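Local coordinates for bifunctional purine biosynthetic protein ADE5,7 (Cryptococcus neoformans var. grubii serotype A, PDB 7LVO) that catalyses, through this N-terminal half, the ATP-dependent joining of phosphoribosylamine to glycine, the second step of de novo purine biosynthesis, at residues 59-64 with 354-359; 164-169 with 228-233. One frame throughout, in Å; residues are numbered along the deposited sequence.

Contact 1: residues 59-64 with 354-359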
loop_
_atom_site.group_PDB
_atom_site.type_symbol
_atom_site.label_atom_id
_atom_site.label_comp_id
_atom_site.label_asym_id
_atom_site.label_seq_id
_atom_site.Cartn_x
_atom_site.Cartn_y
_atom_site.Cartn_z
ATOM N N SER A 59 -7.531 20.548 -0.945
ATOM C CA SER A 59 -7.583 21.071 -2.306
ATOM C C SER A 59 -8.755 22.032 -2.456
ATOM O O SER A 59 -9.889 21.704 -2.106
ATOM C CB SER A 59 -7.716 19.931 -3.308
ATOM O OG SER A 59 -8.208 20.394 -4.566
ATOM N N SER A 60 -8.483 23.217 -3.002
ATOM C CA SER A 60 -9.552 24.157 -3.320
ATOM C C SER A 60 -10.403 23.696 -4.493
ATOM O O SER A 60 -11.434 24.316 -4.771
ATOM C CB SER A 60 -8.969 25.545 -3.612
ATOM O OG SER A 60 -8.116 25.513 -4.738
ATOM N N ARG A 61 -9.995 22.640 -5.192
ATOM C CA ARG A 61 -10.774 22.079 -6.289
ATOM C C ARG A 61 -11.674 20.934 -5.845
ATOM O O ARG A 61 -12.341 20.325 -6.686
ATOM C CB ARG A 61 -9.840 21.596 -7.401
ATOM C CG ARG A 61 -9.130 22.720 -8.150
ATOM C CD ARG A 61 -8.194 22.174 -9.214
ATOM N NE ARG A 61 -8.807 21.100 -9.986
ATOM C CZ ARG A 61 -9.760 21.276 -10.891
ATOM N NH1 ARG A 61 -10.251 22.477 -11.151
ATOM N NH2 ARG A 61 -10.236 20.222 -11.548
ATOM N N VAL A 62 -11.707 20.627 -4.551
ATOM C CA VAL A 62 -12.490 19.523 -4.014
ATOM C C VAL A 62 -13.539 20.093 -3.071
ATOM O O VAL A 62 -13.210 20.858 -2.157
ATOM C CB VAL A 62 -11.597 18.499 -3.291
ATOM C CG1 VAL A 62 -12.450 17.454 -2.579
ATOM C CG2 VAL A 62 -10.646 17.845 -4.277
ATOM N N ALA A 63 -14.804 19.713 -3.291
ATOM C CA ALA A 63 -15.900 20.125 -2.431
ATOM C C ALA A 63 -16.495 18.993 -1.606
ATOM O O ALA A 63 -17.184 19.269 -0.618
ATOM C CB ALA A 63 -17.020 20.761 -3.267
ATOM N N ARG A 64 -16.246 17.739 -1.975
ATOM C CA ARG A 64 -16.875 16.607 -1.306
ATOM C C ARG A 64 -15.924 15.421 -1.323
ATOM O O ARG A 64 -15.389 15.065 -2.379
ATOM C CB ARG A 64 -18.198 16.241 -1.994
ATOM C CG ARG A 64 -18.981 15.132 -1.323
ATOM C CD ARG A 64 -20.222 14.785 -2.143
ATOM N NE ARG A 64 -21.072 13.799 -1.481
ATOM C CZ ARG A 64 -22.115 13.210 -2.050
ATOM N NH1 ARG A 64 -22.454 13.470 -3.300
ATOM N NH2 ARG A 64 -22.832 12.336 -1.348
ATOM N N LEU A 354 -2.938 17.350 -4.095
ATOM C CA LEU A 354 -3.019 15.912 -4.332
ATOM C C LEU A 354 -4.163 15.581 -5.282
ATOM O O LEU A 354 -4.044 14.671 -6.109
ATOM C CB LEU A 354 -3.186 15.162 -3.020
ATOM C CG LEU A 354 -3.235 13.642 -3.148
ATOM C CD1 LEU A 354 -2.045 13.099 -3.923
ATOM C CD2 LEU A 354 -3.310 12.993 -1.756
ATOM N N ALA A 355 -5.283 16.300 -5.171
ATOM C CA ALA A 355 -6.402 16.061 -6.080
ATOM C C ALA A 355 -5.979 16.291 -7.531
ATOM O O ALA A 355 -6.272 15.481 -8.419
ATOM C CB ALA A 355 -7.578 16.961 -5.705
ATOM N N GLU A 356 -5.272 17.391 -7.784
ATOM C CA GLU A 356 -4.803 17.670 -9.135
ATOM C C GLU A 356 -3.866 16.574 -9.621
ATOM O O GLU A 356 -3.898 16.195 -10.797
ATOM C CB GLU A 356 -4.106 19.032 -9.175
ATOM C CG GLU A 356 -3.714 19.479 -10.573
ATOM C CD GLU A 356 -4.916 19.661 -11.474
ATOM O OE1 GLU A 356 -5.815 20.454 -11.119
ATOM O OE2 GLU A 356 -4.968 18.992 -12.527
ATOM N N VAL A 357 -3.031 16.043 -8.723
ATOM C CA VAL A 357 -2.109 14.979 -9.102
ATOM C C VAL A 357 -2.881 13.729 -9.519
ATOM O O VAL A 357 -2.578 13.098 -10.535
ATOM C CB VAL A 357 -1.137 14.683 -7.946
ATOM C CG1 VAL A 357 -0.310 13.439 -8.251
ATOM C CG2 VAL A 357 -0.246 15.886 -7.688
ATOM N N LEU A 358 -3.902 13.361 -8.744
ATOM C CA LEU A 358 -4.645 12.141 -9.044
ATOM C C LEU A 358 -5.409 12.266 -10.358
ATOM O O LEU A 358 -5.497 11.304 -11.122
ATOM C CB LEU A 358 -5.597 11.816 -7.891
ATOM C CG LEU A 358 -4.961 11.589 -6.520
ATOM C CD1 LEU A 358 -6.056 11.333 -5.486
ATOM C CD2 LEU A 358 -3.990 10.413 -6.562
ATOM N N LEU A 359 -5.976 13.441 -10.632
ATOM C CA LEU A 359 -6.717 13.629 -11.872
ATOM C C LEU A 359 -5.773 13.696 -13.062
ATOM O O LEU A 359 -6.085 13.171 -14.137
ATOM C CB LEU A 359 -7.570 14.889 -11.802
ATOM C CG LEU A 359 -8.859 14.791 -10.988
ATOM C CD1 LEU A 359 -9.510 16.169 -10.877
ATOM C CD2 LEU A 359 -9.827 13.793 -11.598
#
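Arg61, on a turn, and Glu356, on a helix, meet obliquely, with their guanidinium and carboxylate planes 40° apart. Arg61 NE lies 3.3 Å from Glu356 OE1, but this oxygen sits well out of the guanidinium plane and no N-H points at it, so the pair is a salt bridge by charge alone. The same oxygen is 3.5 Å from Arg61 CD, which places it beside the bend of the arginine chain (chi3 44°). Glu356 kinks in turn at chi2 (62°), carrying its carboxylate round toward the arginine. Leu359 CD1 takes a different position, at the edge of the guanidinium and near its plane, 4.2 Å from Arg61 NH2.

Next to the charged pair, Ala355 CB points at the turn and is met by two side chains: Val62 CG2 at 3.5 Å, tighter than usual for two carbons, and Ser59 OG at 3.7 Å. With a methyl as the whole side chain, the backbones come near: the CA atoms of Ser59 and Ala355 are 6.4 Å apart. Ser59 OG also accepts a bond from Arg61 N (2.9 Å), forming an ST turn inside the type I turn that Val62 N closes on Ser59 O (3.2 Å).

Asp353, just before the helix segment, hydrogen-bonds to both Ser59 OG and Glu356 N, so the serine hydroxyl links the turn to the start of the helix, while Glu356 OE2 has a second charged partner in Arg365. The turn leads into strand 62-67, which lies next to strand 38-44 in the parallel sheet; Leu38 of that neighbour touches both Arg61 and Leu359. Helix 354-362 also packs through Leu354 and Leu358 on helix 47-56, and through Leu358 and Leu359 on strand 108-111.

Contact 2: residues 164-169 with 228-233; sequences RSFTST and DEVVVE
The Phe166 ring has the carbonyl oxygen of Val230 at its edge, near the ring plane, with Phe166 CD1 4.1 Å from Val230 O. Val232 comes to the ring obliquely, its CG2 4.0 Å from Phe166 CE1. Phe166 CG is anti to its own carbonyl carbon (chi1 -57°), which sets the ring along the strand toward Val232, while Phe166 CB rests on Val230 CG1 at 3.7 Å. Helix 171-179 lies over Arg164, Phe166 and Val232, its Tyr177 touching Arg164 and Val232; Val230, on the same face, also meets Ile190 of the next strand.

Ser165, Thr167, Glu229 and Val231 occupy the other face, where helix 146-155 packs. Ser165 OG lies 3.7 Å from Val231 CG2 and is buried without a polar partner in the model. Glu229 runs extended past Thr167 CG2, and its OE1 is held by Ser147.

The backbones run antiparallel, 157° between strand directions. Arg164 with Val232 and Phe166 with Val230 are hydrogen-bonded pairs, Ser165 with Val231 and Thr167 with Glu229 non-hydrogen-bonded ones; the shortest of the four bonds joins Val230 N to Phe166 O (2.8 Å). Beyond Thr167 and Glu229, the last bridge, Ser168 N still reaches Asp228 O at 2.7 Å, from 37° above the carbonyl plane.

Strand 163-167 is one outermost strand of a four-stranded antiparallel sheet, in the order 163-167, 229-234, 188-192, 201-202. With helices packed on it, the sheet is consistent with one of the two alpha/beta subdomains between which ATP-grasp enzymes hold the nucleotide, and residues 228-233 belong to the predicted ATP-binding region.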
loop_
_atom_site.group_PDB
_atom_site.type_symbol
_atom_site.label_atom_id
_atom_site.label_comp_id
_atom_site.label_asym_id
_atom_site.label_seq_id
_atom_site.Cartn_x
_atom_site.Cartn_y
_atom_site.Cartn_z
ATOM N N ARG A 164 10.409 -20.051 -10.332
ATOM C CA ARG A 164 9.651 -20.870 -11.266
ATOM C C ARG A 164 8.228 -20.974 -10.728
ATOM O O ARG A 164 8.023 -21.183 -9.526
ATOM C CB ARG A 164 10.255 -22.263 -11.448
ATOM C CG ARG A 164 11.524 -22.301 -12.295
ATOM C CD ARG A 164 11.306 -21.758 -13.712
ATOM N NE ARG A 164 10.220 -22.429 -14.415
ATOM C CZ ARG A 164 9.080 -21.849 -14.777
ATOM N NH1 ARG A 164 8.851 -20.564 -14.551
ATOM N NH2 ARG A 164 8.149 -22.575 -15.387
ATOM N N SER A 165 7.251 -20.824 -11.614
ATOM C CA SER A 165 5.846 -20.861 -11.241
ATOM C C SER A 165 5.265 -22.245 -11.501
ATOM O O SER A 165 5.711 -22.970 -12.393
ATOM C CB SER A 165 5.050 -19.808 -12.014
ATOM O OG SER A 165 5.435 -18.505 -11.619
ATOM N N PHE A 166 4.263 -22.603 -10.702
ATOM C CA PHE A 166 3.622 -23.903 -10.793
ATOM C C PHE A 166 2.126 -23.745 -10.568
ATOM O O PHE A 166 1.682 -22.831 -9.870
ATOM C CB PHE A 166 4.187 -24.890 -9.759
ATOM C CG PHE A 166 5.672 -25.088 -9.854
ATOM C CD1 PHE A 166 6.539 -24.244 -9.183
ATOM C CD2 PHE A 166 6.198 -26.121 -10.612
ATOM C CE1 PHE A 166 7.907 -24.425 -9.267
ATOM C CE2 PHE A 166 7.566 -26.309 -10.697
ATOM C CZ PHE A 166 8.419 -25.460 -10.023
ATOM N N THR A 167 1.356 -24.645 -11.161
ATOM C CA THR A 167 -0.078 -24.730 -10.927
ATOM C C THR A 167 -0.360 -25.769 -9.848
ATOM O O THR A 167 0.500 -26.575 -9.483
ATOM C CB THR A 167 -0.826 -25.083 -12.219
ATOM O OG1 THR A 167 -0.405 -26.370 -12.682
ATOM C CG2 THR A 167 -0.554 -24.038 -13.294
ATOM N N SER A 168 -1.595 -25.742 -9.336
ATOM C CA SER A 168 -1.962 -26.655 -8.256
ATOM C C SER A 168 -1.807 -28.115 -8.668
ATOM O O SER A 168 -1.529 -28.971 -7.821
ATOM C CB SER A 168 -3.395 -26.379 -7.799
ATOM O OG SER A 168 -4.305 -26.523 -8.875
ATOM N N THR A 169 -1.979 -28.419 -9.956
ATOM C CA THR A 169 -1.844 -29.792 -10.426
ATOM C C THR A 169 -0.392 -30.217 -10.599
ATOM O O THR A 169 -0.120 -31.419 -10.698
ATOM C CB THR A 169 -2.585 -29.976 -11.753
ATOM O OG1 THR A 169 -2.039 -29.087 -12.736
ATOM C CG2 THR A 169 -4.072 -29.687 -11.577
ATOM N N ASP A 228 -4.120 -21.707 -6.280
ATOM C CA ASP A 228 -4.253 -22.391 -7.563
ATOM C C ASP A 228 -2.947 -22.355 -8.345
ATOM O O ASP A 228 -2.678 -23.254 -9.151
ATOM C CB ASP A 228 -5.383 -21.762 -8.380
ATOM C CG ASP A 228 -6.745 -21.970 -7.748
ATOM O OD1 ASP A 228 -6.807 -22.568 -6.652
ATOM O OD2 ASP A 228 -7.755 -21.538 -8.344
ATOM N N GLU A 229 -2.134 -21.323 -8.130
ATOM C CA GLU A 229 -0.782 -21.244 -8.664
ATOM C C GLU A 229 0.149 -20.818 -7.537
ATOM O O GLU A 229 -0.259 -20.112 -6.607
ATOM C CB GLU A 229 -0.690 -20.267 -9.837
ATOM C CG GLU A 229 -1.484 -20.701 -11.059
ATOM C CD GLU A 229 -1.498 -19.647 -12.153
ATOM O OE1 GLU A 229 -1.125 -18.489 -11.871
ATOM O OE2 GLU A 229 -1.881 -19.978 -13.297
ATOM N N VAL A 230 1.404 -21.253 -7.621
ATOM C CA VAL A 230 2.391 -21.003 -6.581
ATOM C C VAL A 230 3.695 -20.562 -7.230
ATOM O O VAL A 230 4.085 -21.083 -8.283
ATOM C CB VAL A 230 2.613 -22.254 -5.701
ATOM C CG1 VAL A 230 3.155 -23.405 -6.532
ATOM C CG2 VAL A 230 3.555 -21.934 -4.548
ATOM N N VAL A 231 4.365 -19.602 -6.600
ATOM C CA VAL A 231 5.663 -19.113 -7.043
ATOM C C VAL A 231 6.715 -19.584 -6.047
ATOM O O VAL A 231 6.572 -19.375 -4.837
ATOM C CB VAL A 231 5.676 -17.579 -7.162
ATOM C CG1 VAL A 231 7.099 -17.077 -7.363
ATOM C CG2 VAL A 231 4.777 -17.121 -8.298
ATOM N N VAL A 232 7.768 -20.218 -6.558
ATOM C CA VAL A 232 8.914 -20.639 -5.764
ATOM C C VAL A 232 10.112 -19.840 -6.253
ATOM O O VAL A 232 10.521 -19.975 -7.414
ATOM C CB VAL A 232 9.171 -22.149 -5.884
ATOM C CG1 VAL A 232 10.341 -22.560 -5.013
ATOM C CG2 VAL A 232 7.916 -22.930 -5.516
ATOM N N GLU A 233 10.672 -19.010 -5.373
ATOM C CA GLU A 233 11.750 -18.110 -5.761
ATOM C C GLU A 233 12.824 -18.087 -4.687
ATOM O O GLU A 233 12.605 -18.498 -3.545
ATOM C CB GLU A 233 11.230 -16.689 -6.013
ATOM C CG GLU A 233 10.631 -16.027 -4.796
ATOM C CD GLU A 233 10.115 -14.631 -5.089
ATOM O OE1 GLU A 233 9.634 -14.405 -6.215
ATOM O OE2 GLU A 233 10.198 -13.766 -4.188
#

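In the fold
From the N terminus the chain first passes residues 59-64, a turn leading into strand 62-67 of the parallel sheet, and enters the ATP-grasp region. There residues 164-169 are followed by 58 residues, including helices 171-179 and 207-218, before residues 228-233 return and contact 2 closes its loop. The chain then builds further antiparallel strands and reaches helix 354-362, where contact 1 closes the wider loop of 289 residues. Contact 2 is therefore nested inside contact 1, without crossing. Their centres are about 42 Å apart, on opposite sides of the chain's centre: contact 2 joins strands within one sheet, whereas contact 1 brings a late helix of the ATP-grasp range back onto the N domain.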